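Local coordinates for protein RTX toxin (Vibrio vulnificus CMCP6, PDB 6A7H) that probably cleaves the small GTPases Ras and Rap1 through its Ras/Rap1-specific endopeptidase part, thereby inactivating them during infection, at residues Ala389-Ser394 against Met408-Ala413. Sequence-based numbering, arbitrary orientation.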
# COMPACT_ATOMS: atom_id res chain seq x y z
N ALA A 389 -15.47 -2.97 2.85
CA ALA A 389 -14.63 -1.81 2.58
C ALA A 389 -13.75 -2.10 1.36
O ALA A 389 -13.16 -3.18 1.25
CB ALA A 389 -13.80 -1.49 3.78
N LEU A 390 -13.66 -1.16 0.43
CA LEU A 390 -13.04 -1.49 -0.85
C LEU A 390 -11.73 -0.77 -1.14
O LEU A 390 -11.06 -1.08 -2.12
CB LEU A 390 -14.03 -1.21 -1.98
CG LEU A 390 -15.23 -2.16 -2.04
CD1 LEU A 390 -16.19 -1.78 -3.15
CD2 LEU A 390 -14.73 -3.59 -2.23
N ASP A 391 -11.36 0.20 -0.31
CA ASP A 391 -10.17 1.00 -0.61
C ASP A 391 -8.89 0.36 -0.07
O ASP A 391 -8.91 -0.39 0.91
CB ASP A 391 -10.31 2.43 -0.05
CG ASP A 391 -9.40 3.44 -0.77
OD1 ASP A 391 -8.71 3.04 -1.74
OD2 ASP A 391 -9.39 4.62 -0.36
N ALA A 392 -7.77 0.67 -0.72
CA ALA A 392 -6.46 0.22 -0.25
C ALA A 392 -5.90 1.17 0.82
O ALA A 392 -6.65 1.96 1.41
CB ALA A 392 -5.52 0.11 -1.39
N ASN A 393 -4.60 1.11 1.06
CA ASN A 393 -4.00 1.79 2.20
C ASN A 393 -3.25 3.09 1.89
O ASN A 393 -2.68 3.71 2.78
CB ASN A 393 -3.06 0.84 2.94
CG ASN A 393 -3.78 -0.39 3.48
OD1 ASN A 393 -4.97 -0.34 3.82
ND2 ASN A 393 -3.06 -1.51 3.57
N SER A 394 -3.27 3.51 0.63
CA SER A 394 -2.46 4.66 0.24
C SER A 394 -3.30 5.92 0.05
O SER A 394 -4.51 5.91 0.23
CB SER A 394 -1.70 4.35 -1.04
OG SER A 394 -2.60 4.05 -2.08
N MET A 408 -1.35 5.24 -9.71
CA MET A 408 -1.35 3.91 -10.31
C MET A 408 -1.36 2.86 -9.22
O MET A 408 -2.04 1.84 -9.33
CB MET A 408 -0.15 3.71 -11.23
CG MET A 408 -0.25 4.49 -12.52
SD MET A 408 1.13 4.27 -13.67
CE MET A 408 2.54 4.71 -12.70
N TYR A 409 -0.60 3.12 -8.16
CA TYR A 409 -0.56 2.18 -7.05
C TYR A 409 -1.96 1.98 -6.45
O TYR A 409 -2.40 0.86 -6.27
CB TYR A 409 0.42 2.65 -5.97
CG TYR A 409 0.33 1.81 -4.73
CD1 TYR A 409 1.01 0.60 -4.65
CD2 TYR A 409 -0.47 2.20 -3.66
CE1 TYR A 409 0.92 -0.19 -3.52
CE2 TYR A 409 -0.58 1.40 -2.53
CZ TYR A 409 0.13 0.21 -2.47
OH TYR A 409 0.03 -0.60 -1.35
N ARG A 410 -2.66 3.08 -6.17
CA ARG A 410 -3.99 2.94 -5.60
C ARG A 410 -4.96 2.18 -6.52
O ARG A 410 -5.72 1.34 -6.07
CB ARG A 410 -4.59 4.31 -5.26
CG ARG A 410 -6.03 4.18 -4.77
CD ARG A 410 -6.58 5.49 -4.37
NE ARG A 410 -7.85 5.37 -3.66
CZ ARG A 410 -8.90 6.14 -3.91
NH1 ARG A 410 -8.83 7.05 -4.87
NH2 ARG A 410 -10.02 6.00 -3.20
N ALA A 411 -4.91 2.48 -7.82
CA ALA A 411 -5.80 1.83 -8.78
C ALA A 411 -5.48 0.34 -8.87
O ALA A 411 -6.38 -0.49 -9.00
CB ALA A 411 -5.69 2.49 -10.15
N GLY A 412 -4.19 0.03 -8.80
CA GLY A 412 -3.75 -1.35 -8.81
C GLY A 412 -4.24 -2.09 -7.58
O GLY A 412 -4.82 -3.17 -7.69
N ALA A 413 -4.00 -1.51 -6.40
CA ALA A 413 -4.36 -2.17 -5.16
C ALA A 413 -5.89 -2.29 -5.02
O ALA A 413 -6.39 -3.33 -4.60
CB ALA A 413 -3.77 -1.42 -3.97
O HOH W 1 -2.48 -0.10 -0.05
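Arg410 takes hold of the Asp391 carboxylate side-on, with NE and NH2 each bonded to a different oxygen. The straighter bond runs from Arg410 NE to the syn side of Asp391 OD1, 3.1 Å away and close to the guanidinium plane. The second, Arg410 NH2 to Asp391 OD2 at 3.2 Å, comes in from above the carboxylate, whose plane is turned 59° from that of the guanidinium. Arg410 can span the gap because its chain is extended all the way from CG to NE. Asp391 OD1 also takes a weak bond from Ala392 N at 2.7 Å, which ties the carboxylate to the start of the loop. Asp391 ends strand 386-391, an outermost strand of the four-stranded parallel sheet, and the salt bridge fastens that end to helix 405-422, which forms the beta-alpha-beta crossover to the parallel strand 430-436. Further along the loop, Ser394 sets OG against the edge of the Tyr409 ring, in its plane and 3.2 Å from CD2. The phenol bonds to Asp249, while a water donates to Tyr409 OH and accepts from Asn393 N, 2.7 Å away. Arg342 reaches the same loop, bonding to the carbonyl oxygens of Ala392 and Ser394. One turn further along the helix, two methyls abut, Ala392 CB lying 3.5 Å from Ala413 CB, with Gln253 of helix 240-263 touching both Ala413 and Tyr409.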